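Local coordinates for protein polyisoprenyl-teichoic acid--peptidoglycan teichoic acid transferase TagV (Bacillus subtilis, PDB 6UF3) that belongs to the LytR-CpsA-Psr family of transferases and folds as an alpha/beta protein around a mixed central sheet flanked by helices, at residues 103-112 and 166-174; 44-52 and 235-243. One frame throughout, in Å; residues are numbered along the deposited sequence.

Interaction 1. Residues 103-112 and 166-174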
loop_
_atom_site.group_PDB
_atom_site.type_symbol
_atom_site.label_atom_id
_atom_site.label_comp_id
_atom_site.label_asym_id
_atom_site.label_seq_id
_atom_site.Cartn_x
_atom_site.Cartn_y
_atom_site.Cartn_z
ATOM N N ILE A 103 -0.494 -11.932 7.721
ATOM C CA ILE A 103 -1.619 -12.695 7.176
ATOM C C ILE A 103 -1.906 -13.920 8.034
ATOM O O ILE A 103 -3.071 -14.276 8.287
ATOM C CB ILE A 103 -1.342 -13.082 5.709
ATOM C CG1 ILE A 103 -1.127 -11.836 4.844
ATOM C CG2 ILE A 103 -2.488 -13.933 5.147
ATOM C CD1 ILE A 103 -2.340 -10.889 4.798
ATOM N N ASN A 104 -0.851 -14.591 8.500
ATOM C CA ASN A 104 -1.059 -15.793 9.298
ATOM C C ASN A 104 -1.643 -15.462 10.664
ATOM O O ASN A 104 -2.446 -16.241 11.191
ATOM C CB ASN A 104 0.254 -16.558 9.436
ATOM C CG ASN A 104 0.581 -17.368 8.198
ATOM O OD1 ASN A 104 -0.317 -17.807 7.476
ATOM N ND2 ASN A 104 1.869 -17.567 7.943
ATOM N N GLU A 105 -1.296 -14.299 11.226
ATOM C CA GLU A 105 -1.793 -13.945 12.553
ATOM C C GLU A 105 -3.285 -13.634 12.537
ATOM O O GLU A 105 -3.976 -13.873 13.534
ATOM C CB GLU A 105 -1.015 -12.753 13.120
ATOM C CG GLU A 105 0.416 -13.069 13.556
ATOM C CD GLU A 105 0.493 -13.912 14.824
ATOM O OE1 GLU A 105 -0.564 -14.266 15.393
ATOM O OE2 GLU A 105 1.624 -14.218 15.255
ATOM N N VAL A 106 -3.806 -13.095 11.429
ATOM C CA VAL A 106 -5.248 -12.897 11.315
ATOM C C VAL A 106 -5.957 -14.138 10.793
ATOM O O VAL A 106 -7.176 -14.106 10.587
ATOM C CB VAL A 106 -5.586 -11.674 10.432
ATOM C CG1 VAL A 106 -4.895 -10.426 10.961
ATOM C CG2 VAL A 106 -5.214 -11.930 8.983
ATOM N N GLY A 107 -5.237 -15.239 10.589
ATOM C CA GLY A 107 -5.872 -16.479 10.180
ATOM C C GLY A 107 -6.184 -16.590 8.706
ATOM O O GLY A 107 -7.143 -17.276 8.332
ATOM N N GLY A 108 -5.393 -15.944 7.849
ATOM C CA GLY A 108 -5.632 -15.963 6.421
ATOM C C GLY A 108 -6.549 -14.837 5.979
ATOM O O GLY A 108 -7.140 -14.110 6.781
ATOM N N ILE A 109 -6.690 -14.705 4.656
ATOM C CA ILE A 109 -7.416 -13.587 4.072
ATOM C C ILE A 109 -8.278 -14.073 2.912
ATOM O O ILE A 109 -7.912 -14.995 2.182
ATOM C CB ILE A 109 -6.415 -12.484 3.636
ATOM C CG1 ILE A 109 -7.037 -11.110 3.788
ATOM C CG2 ILE A 109 -5.843 -12.739 2.233
ATOM C CD1 ILE A 109 -7.451 -10.786 5.197
ATOM N N ASP A 110 -9.439 -13.450 2.736
ATOM C CA ASP A 110 -10.363 -13.847 1.683
ATOM C C ASP A 110 -10.234 -12.904 0.494
ATOM O O ASP A 110 -10.317 -11.683 0.655
ATOM C CB ASP A 110 -11.791 -13.858 2.216
ATOM C CG ASP A 110 -11.967 -14.872 3.332
ATOM O OD1 ASP A 110 -12.127 -16.065 3.019
ATOM O OD2 ASP A 110 -11.880 -14.483 4.517
ATOM N N VAL A 111 -10.009 -13.470 -0.695
ATOM C CA VAL A 111 -9.904 -12.674 -1.915
ATOM C C VAL A 111 -10.685 -13.345 -3.036
ATOM O O VAL A 111 -10.885 -14.561 -3.056
ATOM C CB VAL A 111 -8.443 -12.442 -2.376
ATOM C CG1 VAL A 111 -7.654 -11.612 -1.354
ATOM C CG2 VAL A 111 -7.751 -13.768 -2.667
ATOM N N ASP A 112 -11.109 -12.526 -3.993
ATOM C CA ASP A 112 -11.801 -12.993 -5.192
ATOM C C ASP A 112 -10.767 -13.120 -6.309
ATOM O O ASP A 112 -10.390 -12.127 -6.938
ATOM C CB ASP A 112 -12.929 -12.040 -5.568
ATOM C CG ASP A 112 -13.909 -12.654 -6.549
ATOM O OD1 ASP A 112 -13.717 -13.827 -6.935
ATOM O OD2 ASP A 112 -14.877 -11.962 -6.930
ATOM N N GLN A 166 -6.521 -5.431 -3.397
ATOM C CA GLN A 166 -7.460 -6.462 -2.939
ATOM C C GLN A 166 -7.084 -7.000 -1.561
ATOM O O GLN A 166 -7.952 -7.203 -0.694
ATOM C CB GLN A 166 -7.490 -7.603 -3.953
ATOM C CG GLN A 166 -8.853 -8.020 -4.419
ATOM C CD GLN A 166 -8.778 -9.142 -5.431
ATOM O OE1 GLN A 166 -7.702 -9.464 -5.940
ATOM N NE2 GLN A 166 -9.916 -9.753 -5.720
ATOM N N ILE A 167 -5.793 -7.270 -1.348
ATOM C CA ILE A 167 -5.330 -7.761 -0.050
ATOM C C ILE A 167 -5.598 -6.726 1.037
ATOM O O ILE A 167 -6.097 -7.049 2.123
ATOM C CB ILE A 167 -3.836 -8.128 -0.127
ATOM C CG1 ILE A 167 -3.656 -9.398 -0.956
ATOM C CG2 ILE A 167 -3.211 -8.287 1.270
ATOM C CD1 ILE A 167 -2.271 -9.521 -1.567
ATOM N N LEU A 168 -5.248 -5.460 0.766
ATOM C CA LEU A 168 -5.456 -4.431 1.782
ATOM C C LEU A 168 -6.940 -4.237 2.082
ATOM O O LEU A 168 -7.325 -4.045 3.239
ATOM C CB LEU A 168 -4.824 -3.111 1.343
ATOM C CG LEU A 168 -4.885 -1.937 2.321
ATOM C CD1 LEU A 168 -4.269 -2.285 3.665
ATOM C CD2 LEU A 168 -4.150 -0.736 1.678
ATOM N N ASN A 169 -7.787 -4.284 1.051
ATOM C CA ASN A 169 -9.228 -4.200 1.269
ATOM C C ASN A 169 -9.708 -5.345 2.144
ATOM O O ASN A 169 -10.565 -5.153 3.019
ATOM C CB ASN A 169 -9.981 -4.225 -0.065
ATOM C CG ASN A 169 -9.908 -2.895 -0.814
ATOM O OD1 ASN A 169 -9.609 -1.857 -0.232
ATOM N ND2 ASN A 169 -10.185 -2.932 -2.107
ATOM N N ALA A 170 -9.174 -6.550 1.920
ATOM C CA ALA A 170 -9.600 -7.693 2.727
ATOM C C ALA A 170 -9.193 -7.525 4.185
ATOM O O ALA A 170 -9.953 -7.877 5.099
ATOM C CB ALA A 170 -9.023 -8.982 2.142
ATOM N N LEU A 171 -7.995 -6.987 4.420
ATOM C CA LEU A 171 -7.577 -6.700 5.793
ATOM C C LEU A 171 -8.478 -5.651 6.439
ATOM O O LEU A 171 -8.851 -5.775 7.613
ATOM C CB LEU A 171 -6.113 -6.237 5.803
ATOM C CG LEU A 171 -5.101 -7.354 5.522
ATOM C CD1 LEU A 171 -3.710 -6.810 5.196
ATOM C CD2 LEU A 171 -5.036 -8.350 6.686
ATOM N N ILE A 172 -8.815 -4.591 5.694
ATOM C CA ILE A 172 -9.722 -3.572 6.218
ATOM C C ILE A 172 -11.067 -4.185 6.574
ATOM O O ILE A 172 -11.655 -3.869 7.614
ATOM C CB ILE A 172 -9.878 -2.425 5.198
ATOM C CG1 ILE A 172 -8.571 -1.639 5.082
ATOM C CG2 ILE A 172 -11.036 -1.508 5.592
ATOM C CD1 ILE A 172 -8.512 -0.680 3.911
ATOM N N ASP A 173 -11.586 -5.058 5.710
ATOM C CA ASP A 173 -12.878 -5.681 5.977
ATOM C C ASP A 173 -12.808 -6.569 7.205
ATOM O O ASP A 173 -13.737 -6.584 8.027
ATOM C CB ASP A 173 -13.342 -6.480 4.757
ATOM C CG ASP A 173 -13.812 -5.581 3.634
ATOM O OD1 ASP A 173 -14.216 -4.453 3.960
ATOM O OD2 ASP A 173 -13.767 -5.985 2.452
ATOM N N ARG A 174 -11.708 -7.309 7.354
ATOM C CA ARG A 174 -11.557 -8.158 8.529
ATOM C C ARG A 174 -11.545 -7.325 9.802
ATOM O O ARG A 174 -12.272 -7.623 10.755
ATOM C CB ARG A 174 -10.285 -8.991 8.423
ATOM C CG ARG A 174 -9.971 -9.689 9.716
ATOM C CD ARG A 174 -10.884 -10.887 9.872
ATOM N NE ARG A 174 -10.586 -11.862 8.834
ATOM C CZ ARG A 174 -9.535 -12.671 8.872
ATOM N NH1 ARG A 174 -9.315 -13.529 7.886
ATOM N NH2 ARG A 174 -8.706 -12.625 9.905
HETATM O O HOH W 1 -10.669 -12.201 5.043
HETATM O O HOH W 2 -11.475 -9.453 -3.228
#

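Interaction 2. Residues 44-52 and 235-243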
loop_
_atom_site.group_PDB
_atom_site.type_symbol
_atom_site.label_atom_id
_atom_site.label_comp_id
_atom_site.label_asym_id
_atom_site.label_seq_id
_atom_site.Cartn_x
_atom_site.Cartn_y
_atom_site.Cartn_z
ATOM N N SER A 44 -3.220 3.422 -5.152
ATOM C CA SER A 44 -1.904 2.800 -5.312
ATOM C C SER A 44 -1.070 3.611 -6.287
ATOM O O SER A 44 -1.598 4.289 -7.165
ATOM C CB SER A 44 -2.006 1.343 -5.779
ATOM O OG SER A 44 -2.656 1.224 -7.030
ATOM N N ILE A 45 0.242 3.555 -6.109
ATOM C CA ILE A 45 1.172 4.240 -7.001
ATOM C C ILE A 45 2.010 3.187 -7.716
ATOM O O ILE A 45 2.766 2.457 -7.064
ATOM C CB ILE A 45 2.082 5.219 -6.247
ATOM C CG1 ILE A 45 1.252 6.197 -5.398
ATOM C CG2 ILE A 45 2.970 5.946 -7.249
ATOM C CD1 ILE A 45 2.092 6.979 -4.360
ATOM N N PRO A 46 1.932 3.087 -9.048
ATOM C CA PRO A 46 2.714 2.075 -9.774
ATOM C C PRO A 46 4.201 2.220 -9.488
ATOM O O PRO A 46 4.709 3.333 -9.347
ATOM C CB PRO A 46 2.395 2.371 -11.246
ATOM C CG PRO A 46 1.035 3.013 -11.207
ATOM C CD PRO A 46 0.988 3.805 -9.931
ATOM N N ARG A 47 4.888 1.074 -9.394
ATOM C CA ARG A 47 6.293 1.066 -8.978
ATOM C C ARG A 47 7.183 1.809 -9.964
ATOM O O ARG A 47 8.245 2.319 -9.580
ATOM C CB ARG A 47 6.788 -0.373 -8.816
ATOM N N ASP A 48 6.777 1.877 -11.230
ATOM C CA ASP A 48 7.567 2.520 -12.275
ATOM C C ASP A 48 7.177 3.974 -12.511
ATOM O O ASP A 48 7.630 4.562 -13.495
ATOM C CB ASP A 48 7.447 1.743 -13.585
ATOM C CG ASP A 48 7.900 0.301 -13.453
ATOM O OD1 ASP A 48 9.101 0.082 -13.213
ATOM O OD2 ASP A 48 7.056 -0.615 -13.583
ATOM N N THR A 49 6.368 4.573 -11.635
ATOM C CA THR A 49 5.945 5.952 -11.854
ATOM C C THR A 49 7.149 6.889 -11.882
ATOM O O THR A 49 7.963 6.915 -10.952
ATOM C CB THR A 49 4.952 6.398 -10.777
ATOM O OG1 THR A 49 3.864 5.476 -10.725
ATOM C CG2 THR A 49 4.386 7.778 -11.119
ATOM N N ARG A 50 7.258 7.658 -12.964
ATOM C CA ARG A 50 8.384 8.566 -13.184
ATOM C C ARG A 50 8.184 9.842 -12.366
ATOM O O ARG A 50 7.255 10.617 -12.622
ATOM C CB ARG A 50 8.515 8.866 -14.674
ATOM C CG ARG A 50 9.733 9.715 -15.063
ATOM C CD ARG A 50 9.965 9.602 -16.560
ATOM N NE ARG A 50 10.945 10.567 -17.077
ATOM C CZ ARG A 50 10.626 11.719 -17.658
ATOM N NH1 ARG A 50 9.353 12.064 -17.805
ATOM N NH2 ARG A 50 11.576 12.533 -18.102
ATOM N N VAL A 51 9.061 10.074 -11.383
ATOM C CA VAL A 51 8.903 11.162 -10.422
ATOM C C VAL A 51 10.271 11.743 -10.095
ATOM O O VAL A 51 11.307 11.104 -10.290
ATOM C CB VAL A 51 8.233 10.714 -9.099
ATOM C CG1 VAL A 51 6.852 10.118 -9.356
ATOM C CG2 VAL A 51 9.137 9.728 -8.354
ATOM N N GLN A 52 10.261 12.965 -9.569
ATOM C CA GLN A 52 11.456 13.545 -8.969
ATOM C C GLN A 52 11.578 13.055 -7.531
ATOM O O GLN A 52 10.634 13.169 -6.747
ATOM C CB GLN A 52 11.408 15.072 -9.008
ATOM C CG GLN A 52 12.736 15.737 -8.658
ATOM C CD GLN A 52 13.737 15.697 -9.805
ATOM O OE1 GLN A 52 13.375 15.842 -10.974
ATOM N NE2 GLN A 52 15.007 15.501 -9.471
ATOM N N ASN A 235 15.077 1.113 -24.088
ATOM C CA ASN A 235 13.644 1.024 -23.816
ATOM C C ASN A 235 13.378 0.763 -22.335
ATOM O O ASN A 235 12.654 -0.163 -21.962
ATOM C CB ASN A 235 12.982 -0.045 -24.688
ATOM C CG ASN A 235 12.986 0.317 -26.155
ATOM O OD1 ASN A 235 12.600 1.423 -26.537
ATOM N ND2 ASN A 235 13.424 -0.616 -26.991
ATOM N N THR A 236 13.981 1.590 -21.483
ATOM C CA THR A 236 13.666 1.537 -20.064
ATOM C C THR A 236 12.207 1.919 -19.853
ATOM O O THR A 236 11.771 2.984 -20.295
ATOM C CB THR A 236 14.573 2.484 -19.280
ATOM O OG1 THR A 236 15.937 2.267 -19.661
ATOM C CG2 THR A 236 14.414 2.262 -17.782
ATOM N N TYR A 237 11.450 1.051 -19.178
ATOM C CA TYR A 237 10.025 1.299 -19.001
ATOM C C TYR A 237 9.773 2.237 -17.829
ATOM O O TYR A 237 10.264 2.010 -16.717
ATOM C CB TYR A 237 9.252 -0.005 -18.780
ATOM C CG TYR A 237 7.807 0.256 -18.413
ATOM C CD1 TYR A 237 6.867 0.530 -19.397
ATOM C CD2 TYR A 237 7.387 0.255 -17.083
ATOM C CE1 TYR A 237 5.556 0.788 -19.081
ATOM C CE2 TYR A 237 6.064 0.523 -16.753
ATOM C CZ TYR A 237 5.154 0.789 -17.763
ATOM O OH TYR A 237 3.833 1.054 -17.462
ATOM N N TYR A 238 8.961 3.263 -18.072
ATOM C CA TYR A 238 8.435 4.139 -17.041
ATOM C C TYR A 238 6.925 4.253 -17.191
ATOM O O TYR A 238 6.380 4.104 -18.284
ATOM C CB TYR A 238 9.020 5.540 -17.131
ATOM C CG TYR A 238 10.485 5.615 -16.818
ATOM C CD1 TYR A 238 11.437 5.422 -17.809
ATOM C CD2 TYR A 238 10.916 5.892 -15.526
ATOM C CE1 TYR A 238 12.786 5.500 -17.520
ATOM C CE2 TYR A 238 12.258 5.966 -15.229
ATOM C CZ TYR A 238 13.184 5.770 -16.225
ATOM O OH TYR A 238 14.524 5.849 -15.925
ATOM N N PHE A 239 6.257 4.544 -16.083
ATOM C CA PHE A 239 4.858 4.951 -16.113
ATOM C C PHE A 239 4.805 6.458 -15.930
ATOM O O PHE A 239 5.120 6.970 -14.849
ATOM C CB PHE A 239 4.050 4.242 -15.032
ATOM C CG PHE A 239 2.573 4.519 -15.109
ATOM C CD1 PHE A 239 1.841 4.119 -16.210
ATOM C CD2 PHE A 239 1.920 5.167 -14.074
ATOM C CE1 PHE A 239 0.476 4.363 -16.292
ATOM C CE2 PHE A 239 0.540 5.413 -14.146
ATOM C CZ PHE A 239 -0.173 5.005 -15.250
ATOM N N GLU A 240 4.420 7.180 -16.984
ATOM C CA GLU A 240 4.398 8.631 -16.917
ATOM C C GLU A 240 3.026 9.091 -16.445
ATOM O O GLU A 240 2.030 8.827 -17.132
ATOM C CB GLU A 240 4.725 9.242 -18.272
ATOM C CG GLU A 240 4.665 10.758 -18.296
ATOM C CD GLU A 240 5.787 11.436 -17.535
ATOM O OE1 GLU A 240 6.756 10.754 -17.118
ATOM O OE2 GLU A 240 5.688 12.668 -17.355
ATOM N N PRO A 241 2.930 9.770 -15.303
ATOM C CA PRO A 241 1.619 10.179 -14.783
ATOM C C PRO A 241 1.003 11.293 -15.613
ATOM O O PRO A 241 1.676 12.242 -16.020
ATOM C CB PRO A 241 1.931 10.661 -13.361
ATOM C CG PRO A 241 3.435 11.028 -13.412
ATOM C CD PRO A 241 4.020 10.025 -14.344
ATOM N N ASP A 242 -0.303 11.168 -15.837
ATOM C CA ASP A 242 -1.079 12.217 -16.477
ATOM C C ASP A 242 -1.203 13.427 -15.551
ATOM O O ASP A 242 -1.657 13.310 -14.406
ATOM C CB ASP A 242 -2.450 11.656 -16.852
ATOM C CG ASP A 242 -3.305 12.635 -17.618
ATOM O OD1 ASP A 242 -3.761 13.632 -17.016
ATOM O OD2 ASP A 242 -3.545 12.396 -18.823
ATOM N N ALA A 243 -0.822 14.599 -16.062
ATOM C CA ALA A 243 -0.729 15.797 -15.226
ATOM C C ALA A 243 -2.100 16.288 -14.747
ATOM O O ALA A 243 -2.257 16.648 -13.575
ATOM C CB ALA A 243 0.007 16.907 -15.985
HETATM O O HOH W 3 7.159 12.596 -14.976
#

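Interaction 1. Residues 103-112 and 166-174
A Schellman motif ends helix 96-105 at Gly-107, and the chain turns there into strand 109-113, which lies across helix 158-177; Arg-174 of that helix reaches back to the turn. The axes of 109-112 and 166-174 approach to 7.9 Å, with 131° between their N-to-C directions. The strand comes closest to the helix backbone at Ala-170, whose CB lies 3.3 Å from Ile-109 CG1, tighter than usual van der Waals contact. Ile-109 CD1 meets Leu-171 CD2 at 3.7 Å, the side chains crossing at about a right angle. Ile-103 CD1 and Val-106 CG2 also approach this Leu-171 methyl. Arg-174, bent at chi2 and chi3, brings its guanidinium against the turn, where its placement is doubtful because NH2 comes too near Val-106 O; Ile-109 CD1 lies over one face, and NH1 makes at most a weak bond to Gly-108 O at the edge (2.5 Å, N-H...O angle 125°). Asp-110, whose OD1 is held by His-137 of the paired strand, keeps OD2 4.3 Å from Arg-174 NH1, beyond salt-bridge range. At the other end Gln-166, extended beyond CG and with OE1 bonded to Tyr-146, sends NE2 to Asp-112 O (2.7 Å), which lies close to the Gln-166 amide plane.

Interaction 2. Residues 44-52 and 235-243
Aromatic rings of strand 236-241, which forms a hairpin with strand 226-231, meet the chain at 46-50 in different ways: Tyr-238 has Arg-50 CD over one face, while Tyr-237 receives Asp-48 at its edge, the carboxylate 87° from the ring plane with OD2 3.5 Å from CE2. Asp-48 also forms a salt bridge with Lys-63, and Tyr-237 OH bonds to Asp-228. The Phe-239 ring has Thr-49 OG1 near its edge and Pro-46 CG 3.7 Å from CD2. Its CG is anti to the backbone N (chi1 -174°), which lays the ring alongside Thr-49. The backbones meet in a single parallel beta bridge between Thr-49 and Phe-239: Phe-239 N donates to Asp-48 O, and Arg-50 N donates to Phe-239 O, both at 2.9 Å. The bridge thus joins the hairpin to the type I turn 46-49, where Pro-46 O accepts from both Thr-49 N and OG1 on the same face of its plane. Arg-50, extended from CG to NE, makes a salt bridge with Glu-240; OE1, 3.0 Å from NH1, lies in the guanidinium plane, yet NH1 sits above the carboxylate plane.

How the interactions relate
Interactions 1 and 2 lie on opposite sides of the chain's centre, their centres 28 Å apart, and do not touch; their nearest atoms are about 8 Å apart. In sequence, both segments of interaction 1 fall between those of interaction 2. Strand 39-44 of the mixed sheet runs near both: Leu-168, Asn-169 and Ile-172 of helix 158-177 pack on its Met-42, while the chain leaving this strand runs into the turn at 46-49. Interaction 1 fastens that helix to the strand pair 109-113 and 134-138; interaction 2, nearer the surface, attaches the hairpin of strands 226-231 and 236-241 to the turn at 46-49 and strand 50-51.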